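PDB 3ONT: spot 14 protein from Mus musculus, which regulates lipogenesis, especially in the lactating mammary gland, forms homodimers as well as heterodimers with MID1IP1, and may also serve as a transcriptional coactivator. Local coordinates for residues N13-L16 with T17-R21; P56-Y59 with T60-T63; T141-Y144 with Q145-G149. All blocks are in the same frame, centred on the assembly; numbering follows the deposited sequence.

Contact 1 (N13-L16 with T17-R21)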
loop_
_atom_site.group_PDB
_atom_site.type_symbol
_atom_site.label_atom_id
_atom_site.label_comp_id
_atom_site.label_asym_id
_atom_site.label_seq_id
_atom_site.Cartn_x
_atom_site.Cartn_y
_atom_site.Cartn_z
ATOM N N ASN A 13 0.341 -13.909 -5.461
ATOM C CA ASN A 13 -0.661 -12.885 -5.740
ATOM C C ASN A 13 -0.645 -11.711 -4.750
ATOM O O ASN A 13 -1.450 -10.795 -4.885
ATOM C CB ASN A 13 -2.068 -13.526 -5.820
ATOM C CG ASN A 13 -3.120 -12.606 -6.466
ATOM O OD1 ASN A 13 -4.223 -12.418 -5.928
ATOM N ND2 ASN A 13 -2.778 -12.036 -7.625
ATOM N N CYS A 14 0.261 -11.729 -3.769
ATOM C CA CYS A 14 0.281 -10.670 -2.745
ATOM C C CYS A 14 0.971 -9.385 -3.213
ATOM O O CYS A 14 1.822 -9.418 -4.114
ATOM C CB CYS A 14 0.877 -11.156 -1.420
ATOM S SG CYS A 14 2.690 -11.151 -1.241
ATOM N N LEU A 15 0.586 -8.264 -2.591
ATOM C CA LEU A 15 1.105 -6.932 -2.919
ATOM C C LEU A 15 2.634 -6.882 -2.966
ATOM O O LEU A 15 3.220 -6.288 -3.886
ATOM C CB LEU A 15 0.580 -5.867 -1.943
ATOM C CG LEU A 15 1.182 -4.462 -2.127
ATOM C CD1 LEU A 15 0.359 -3.672 -3.115
ATOM C CD2 LEU A 15 1.343 -3.685 -0.824
ATOM N N LEU A 16 3.280 -7.506 -1.990
ATOM C CA LEU A 16 4.725 -7.441 -1.925
ATOM C C LEU A 16 5.431 -8.177 -3.075
ATOM O O LEU A 16 6.467 -7.723 -3.583
ATOM C CB LEU A 16 5.194 -7.965 -0.594
ATOM C CG LEU A 16 6.293 -7.087 -0.016
ATOM C CD1 LEU A 16 6.177 -7.145 1.519
ATOM C CD2 LEU A 16 7.722 -7.467 -0.551
ATOM N N THR A 17 4.872 -9.314 -3.477
ATOM C CA THR A 17 5.376 -10.040 -4.634
ATOM C C THR A 17 5.139 -9.197 -5.873
ATOM O O THR A 17 6.023 -9.040 -6.697
ATOM C CB THR A 17 4.732 -11.435 -4.746
ATOM O OG1 THR A 17 5.355 -12.296 -3.789
ATOM C CG2 THR A 17 4.941 -12.032 -6.117
ATOM N N VAL A 18 3.940 -8.644 -5.967
ATOM C CA VAL A 18 3.553 -7.722 -7.015
ATOM C C VAL A 18 4.529 -6.529 -7.133
ATOM O O VAL A 18 4.933 -6.160 -8.248
ATOM C CB VAL A 18 2.073 -7.268 -6.807
ATOM C CG1 VAL A 18 1.843 -5.854 -7.288
ATOM C CG2 VAL A 18 1.124 -8.223 -7.507
HETATM N N MSE A 19 4.917 -5.959 -5.990
HETATM C CA MSE A 19 5.892 -4.876 -5.958
HETATM C C MSE A 19 7.201 -5.204 -6.657
HETATM O O MSE A 19 7.646 -4.437 -7.529
HETATM C CB MSE A 19 6.162 -4.383 -4.549
HETATM C CG MSE A 19 5.245 -3.278 -4.175
HETATM SE SE MSE A 19 5.201 -2.866 -2.278
HETATM C CE MSE A 19 6.774 -1.709 -2.054
ATOM N N ASP A 20 7.841 -6.320 -6.329
ATOM C CA ASP A 20 9.098 -6.516 -7.029
ATOM C C ASP A 20 9.025 -7.210 -8.388
ATOM O O ASP A 20 10.012 -7.217 -9.110
ATOM C CB ASP A 20 10.276 -6.933 -6.126
ATOM C CG ASP A 20 10.111 -8.293 -5.526
ATOM O OD1 ASP A 20 9.970 -9.275 -6.294
ATOM O OD2 ASP A 20 10.169 -8.380 -4.277
ATOM N N ARG A 21 7.853 -7.732 -8.752
ATOM C CA ARG A 21 7.602 -8.102 -10.145
ATOM C C ARG A 21 7.574 -6.810 -10.982
ATOM O O ARG A 21 8.181 -6.722 -12.059
ATOM C CB ARG A 21 6.289 -8.843 -10.292
ATOM C CG ARG A 21 6.374 -9.944 -11.297
ATOM C CD ARG A 21 5.066 -10.153 -12.070
ATOM N NE ARG A 21 5.350 -10.645 -13.431
ATOM C CZ ARG A 21 4.516 -10.550 -14.472
ATOM N NH1 ARG A 21 3.320 -9.982 -14.331
ATOM N NH2 ARG A 21 4.886 -11.019 -15.666
#
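The thiol of Cys14, just before helix 15-32, reaches forward to the first turn and takes a weak hydrogen bond from Thr17 N, with SG 3.6 Å from that nitrogen. A chi1 of 83° sets the sulfur between the residue's own N and carbonyl carbon, a position from which it can face the amides ahead of it. Beside it Thr17 OG1 lies 3.9 Å from Cys14 SG, but this hydroxyl is hydrogen-bonded backward to Pro11 O. The tight part is the backbone. Val18 N meets Cys14 O at 2.9 Å with an almost straight N-H...O, and Met19 N reaches Leu15 O at 2.7 Å. Next to that second bond, Leu15 CD2 approaches the selenium of selenomethionine Met19 to 4.2 Å. The second subunit packs against this side, its Leu76 on the buried Leu15 and its His74 on the buried Cys14; His127 of the second subunit packs on Val18 and is hydrogen-bonded through NE2 to Asn13 O. The other flank is looser. Asp20 N only weakly reaches Leu16 O, at 3.4 Å, and the exposed carboxylate of Asp20 bends back until OD2 is 3.8 Å from Leu16 O. A side-chain acceptor meeting the third residue's N-H, followed by regular i to i+4 bonds, identifies an N-cap, here with cysteine opening a helix at the dimer interface.

Contact 2 (P56-Y59 with T60-T63)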
loop_
_atom_site.group_PDB
_atom_site.type_symbol
_atom_site.label_atom_id
_atom_site.label_comp_id
_atom_site.label_asym_id
_atom_site.label_seq_id
_atom_site.Cartn_x
_atom_site.Cartn_y
_atom_site.Cartn_z
ATOM N N PRO A 56 0.709 14.717 -23.543
ATOM C CA PRO A 56 1.404 13.503 -23.100
ATOM C C PRO A 56 1.491 12.377 -24.141
ATOM O O PRO A 56 0.507 12.070 -24.828
ATOM C CB PRO A 56 0.544 13.041 -21.933
ATOM C CG PRO A 56 0.062 14.313 -21.337
ATOM C CD PRO A 56 -0.150 15.263 -22.477
ATOM N N ASP A 57 2.672 11.766 -24.233
ATOM C CA ASP A 57 2.917 10.644 -25.132
ATOM C C ASP A 57 3.562 9.467 -24.397
ATOM O O ASP A 57 3.686 9.464 -23.166
ATOM C CB ASP A 57 3.811 11.086 -26.294
ATOM C CG ASP A 57 5.153 11.712 -25.826
ATOM O OD1 ASP A 57 5.781 12.448 -26.630
ATOM O OD2 ASP A 57 5.596 11.483 -24.672
ATOM N N LEU A 58 4.015 8.485 -25.170
ATOM C CA LEU A 58 4.678 7.307 -24.632
ATOM C C LEU A 58 5.905 7.642 -23.785
ATOM O O LEU A 58 6.167 6.972 -22.791
ATOM C CB LEU A 58 5.061 6.358 -25.753
ATOM C CG LEU A 58 5.292 4.927 -25.287
ATOM C CD1 LEU A 58 4.151 4.458 -24.356
ATOM C CD2 LEU A 58 5.451 3.990 -26.482
ATOM N N TYR A 59 6.663 8.672 -24.151
ATOM C CA TYR A 59 7.797 9.037 -23.323
ATOM C C TYR A 59 7.367 9.535 -21.941
ATOM O O TYR A 59 8.039 9.242 -20.934
ATOM C CB TYR A 59 8.716 10.037 -24.026
ATOM C CG TYR A 59 9.838 10.522 -23.138
ATOM C CD1 TYR A 59 11.012 9.783 -22.996
ATOM C CD2 TYR A 59 9.707 11.706 -22.407
ATOM C CE1 TYR A 59 12.027 10.220 -22.169
ATOM C CE2 TYR A 59 10.709 12.146 -21.574
ATOM C CZ TYR A 59 11.866 11.406 -21.461
ATOM O OH TYR A 59 12.864 11.858 -20.628
ATOM N N THR A 60 6.261 10.273 -21.878
ATOM C CA THR A 60 5.725 10.764 -20.616
ATOM C C THR A 60 5.314 9.579 -19.745
ATOM O O THR A 60 5.504 9.577 -18.524
ATOM C CB THR A 60 4.477 11.622 -20.851
ATOM O OG1 THR A 60 4.715 12.514 -21.946
ATOM C CG2 THR A 60 4.106 12.426 -19.608
ATOM N N TYR A 61 4.761 8.561 -20.394
ATOM C CA TYR A 61 4.267 7.401 -19.718
ATOM C C TYR A 61 5.412 6.560 -19.162
ATOM O O TYR A 61 5.415 6.168 -17.984
ATOM C CB TYR A 61 3.446 6.581 -20.691
ATOM C CG TYR A 61 2.639 5.533 -20.013
ATOM C CD1 TYR A 61 1.555 5.881 -19.214
ATOM C CD2 TYR A 61 2.960 4.190 -20.152
ATOM C CE1 TYR A 61 0.809 4.916 -18.577
ATOM C CE2 TYR A 61 2.215 3.209 -19.506
ATOM C CZ TYR A 61 1.151 3.583 -18.726
ATOM O OH TYR A 61 0.416 2.624 -18.094
ATOM N N PHE A 62 6.364 6.255 -20.023
ATOM C CA PHE A 62 7.624 5.654 -19.635
ATOM C C PHE A 62 8.197 6.379 -18.395
ATOM O O PHE A 62 8.526 5.756 -17.389
ATOM C CB PHE A 62 8.529 5.750 -20.865
ATOM C CG PHE A 62 9.957 5.415 -20.630
ATOM C CD1 PHE A 62 10.378 4.102 -20.580
ATOM C CD2 PHE A 62 10.912 6.433 -20.556
ATOM C CE1 PHE A 62 11.740 3.796 -20.416
ATOM C CE2 PHE A 62 12.266 6.147 -20.386
ATOM C CZ PHE A 62 12.680 4.826 -20.313
ATOM N N THR A 63 8.265 7.698 -18.447
ATOM C CA THR A 63 8.747 8.465 -17.311
ATOM C C THR A 63 7.956 8.183 -16.032
ATOM O O THR A 63 8.542 8.007 -14.958
ATOM C CB THR A 63 8.716 9.934 -17.656
ATOM O OG1 THR A 63 9.702 10.143 -18.658
ATOM C CG2 THR A 63 9.063 10.803 -16.486
#
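Helix 58-73 opens with an aspartate N-cap, in which Asp57 OD2 accepts twice from Thr60. The amide Thr60 N comes to Asp57 OD2 at 3.1 Å, nearly along the C-O axis, whereas the hydroxyl Thr60 OG1 arrives from above the carboxylate plane, 3.0 Å from the same oxygen. With chi1 at 56°, CG sits between the backbone N and carbonyl carbon of Asp57, which brings OD2 up to the first turn, and the two side chains meet at about a right angle. The other oxygen, Asp57 OD1, is held by the amide of Asp41, which ties the segment around Asp41 to the helix start, so both ends of the carboxylate are tied and its rotation is restricted. The positive end of the helix dipole probably adds to the stability of the negative charge here. Regular helical bonding starts from the cap itself, Tyr61 N to Asp57 O at 3.1 Å. Within the same turn, Tyr59 O is gripped by both Thr63 N and Thr63 OG1, at 2.9 and 3.0 Å, from opposite faces of the carbonyl plane. That hydroxyl also sits over one face of the Tyr59 ring, toward its rim, 3.7 Å from Tyr59 CE2. Tyr59 CD1 touches Phe62 CD2 at 4.1 Å, and Arg40 makes a cation-pi contact with the Tyr59 ring. Elsewhere on this turn Leu58 CD1 rests 4.3 Å from Tyr61 CB; Tyr61 OH is hydrogen-bonded to Glu112, while Val140 and Lys136 of the second subunit pack on Leu58 and Tyr61 respectively.

Contact 3 (T141-Y144 with Q145-G149)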
loop_
_atom_site.group_PDB
_atom_site.type_symbol
_atom_site.label_atom_id
_atom_site.label_comp_id
_atom_site.label_asym_id
_atom_site.label_seq_id
_atom_site.Cartn_x
_atom_site.Cartn_y
_atom_site.Cartn_z
ATOM N N THR A 141 -1.530 -2.737 24.602
ATOM C CA THR A 141 -0.612 -3.587 25.365
ATOM C C THR A 141 -0.373 -2.982 26.737
ATOM O O THR A 141 -0.465 -3.670 27.739
ATOM C CB THR A 141 0.739 -3.750 24.632
ATOM O OG1 THR A 141 0.506 -4.297 23.335
ATOM C CG2 THR A 141 1.657 -4.669 25.381
ATOM N N ARG A 142 -0.060 -1.690 26.767
ATOM C CA ARG A 142 0.127 -0.960 28.013
ATOM C C ARG A 142 -1.130 -1.046 28.914
ATOM O O ARG A 142 -1.024 -1.285 30.121
ATOM C CB ARG A 142 0.488 0.507 27.717
ATOM C CG ARG A 142 1.064 1.268 28.916
ATOM C CD ARG A 142 2.403 0.633 29.334
ATOM N NE ARG A 142 2.753 0.727 30.766
ATOM C CZ ARG A 142 3.789 1.433 31.242
ATOM N NH1 ARG A 142 4.567 2.137 30.411
ATOM N NH2 ARG A 142 4.052 1.445 32.551
ATOM N N LYS A 143 -2.308 -0.873 28.314
ATOM C CA LYS A 143 -3.551 -0.863 29.053
ATOM C C LYS A 143 -3.769 -2.208 29.739
ATOM O O LYS A 143 -4.073 -2.258 30.933
ATOM C CB LYS A 143 -4.726 -0.468 28.151
ATOM C CG LYS A 143 -6.078 -0.451 28.855
ATOM C CD LYS A 143 -6.664 0.946 29.113
ATOM C CE LYS A 143 -6.389 1.475 30.532
ATOM N NZ LYS A 143 -7.217 0.872 31.615
ATOM N N TYR A 144 -3.584 -3.294 29.002
ATOM C CA TYR A 144 -3.702 -4.637 29.581
ATOM C C TYR A 144 -2.727 -4.877 30.733
ATOM O O TYR A 144 -3.084 -5.459 31.757
ATOM C CB TYR A 144 -3.467 -5.702 28.526
ATOM C CG TYR A 144 -3.734 -7.099 29.027
ATOM C CD1 TYR A 144 -2.719 -7.860 29.606
ATOM C CD2 TYR A 144 -5.011 -7.669 28.918
ATOM C CE1 TYR A 144 -2.962 -9.142 30.047
ATOM C CE2 TYR A 144 -5.261 -8.949 29.357
ATOM C CZ TYR A 144 -4.234 -9.682 29.923
ATOM O OH TYR A 144 -4.476 -10.970 30.359
ATOM N N GLN A 145 -1.481 -4.452 30.550
ATOM C CA GLN A 145 -0.484 -4.575 31.605
ATOM C C GLN A 145 -0.942 -3.810 32.833
ATOM O O GLN A 145 -0.859 -4.328 33.946
ATOM C CB GLN A 145 0.887 -4.109 31.121
ATOM C CG GLN A 145 1.531 -5.099 30.169
ATOM C CD GLN A 145 2.755 -4.548 29.417
ATOM O OE1 GLN A 145 2.978 -3.337 29.329
ATOM N NE2 GLN A 145 3.550 -5.456 28.872
ATOM N N GLU A 146 -1.470 -2.606 32.612
ATOM C CA GLU A 146 -1.990 -1.775 33.691
ATOM C C GLU A 146 -3.145 -2.483 34.394
ATOM O O GLU A 146 -3.091 -2.717 35.612
ATOM C CB GLU A 146 -2.393 -0.389 33.176
ATOM C CG GLU A 146 -1.238 0.629 33.131
ATOM C CD GLU A 146 -1.539 1.903 32.303
ATOM O OE1 GLU A 146 -2.725 2.197 32.012
ATOM O OE2 GLU A 146 -0.578 2.633 31.947
HETATM N N MSE A 147 -4.153 -2.872 33.614
HETATM C CA MSE A 147 -5.340 -3.572 34.119
HETATM C C MSE A 147 -5.034 -4.774 34.978
HETATM O O MSE A 147 -5.737 -5.038 35.940
HETATM C CB MSE A 147 -6.193 -4.068 32.969
HETATM C CG MSE A 147 -6.979 -3.004 32.292
HETATM SE SE MSE A 147 -7.632 -3.724 30.622
HETATM C CE MSE A 147 -8.161 -5.475 31.236
ATOM N N THR A 148 -4.018 -5.534 34.610
ATOM C CA THR A 148 -3.741 -6.752 35.346
ATOM C C THR A 148 -2.557 -6.527 36.278
ATOM O O THR A 148 -1.835 -7.468 36.616
ATOM C CB THR A 148 -3.482 -7.929 34.410
ATOM O OG1 THR A 148 -2.335 -7.646 33.604
ATOM C CG2 THR A 148 -4.676 -8.164 33.511
ATOM N N GLY A 149 -2.354 -5.264 36.661
ATOM C CA GLY A 149 -1.327 -4.863 37.623
ATOM C C GLY A 149 0.102 -5.326 37.383
ATOM O O GLY A 149 0.824 -5.571 38.344
#
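Thr148 closes over Tyr144 with both branches of its side chain. Its methyl CG2 stands above one ring face, 4.1 Å from the Tyr144 centroid and 18° off the normal, a CH-pi contact displaced toward the rim. Its hydroxyl OG1 donates to Tyr144 O at 3.0 Å, and Thr148 N reaches the same oxygen from the opposite face of the carbonyl plane. The torsion chi1 of 61° accounts for this division: OG1 is held between the residue's N and carbonyl carbon, near the preceding turn, while CG2 lies anti to the carbonyl carbon and is carried over the ring. Around this pair the last turn of helix 115-147 also holds the bond from Met147 N to Lys143 O, 2.8 Å and almost straight. Thr148 leaves helical geometry, and a Schellman motif ends the helix: Gly149, with positive phi, is its C-prime residue, Gly149 N bonding to Glu146 O and Gln150 N to Gln145 O. Farther round the helix the side chains associate more loosely. Gln145 runs alongside Thr141, its NE2 4.0 Å from Thr141 CG2. Arg142 and Glu146 probably attract one another only through their charges: Glu146 OE2 is 4.0 Å from Arg142 NE, too far for a salt bridge, and well out of the guanidinium plane; it lies 3.7 Å from Arg142 CG. Lys143 crosses Met147, a selenomethionine, at about a right angle, bringing Lys143 CG to 4.0 Å from Met147 SE. The outer shell comes from the second subunit: its Ile35 N is hydrogen-bonded to Tyr144 OH, which helps to hold the far end of the ring, its Met34 packs on Tyr144, and its Leu38 on both Met147 and Thr148.

From the N terminus the three contacts follow in series, none enclosing or crossing another, and each is local to one helix end and closes no long loop. Contact 1 starts helix 15-32, contact 2 starts helix 58-73, the next long helix in the chain, and contact 3 finishes helix 115-147. Contacts 1 and 2 have centres about 24 Å apart, whereas contacts 2 and 3 are about 55 Å apart, on opposite sides of the chain's centre. No two touch. What they share is the second subunit, which packs on all three, so that two helix starts and one helix end are spread along the interface of this all-helical homodimer.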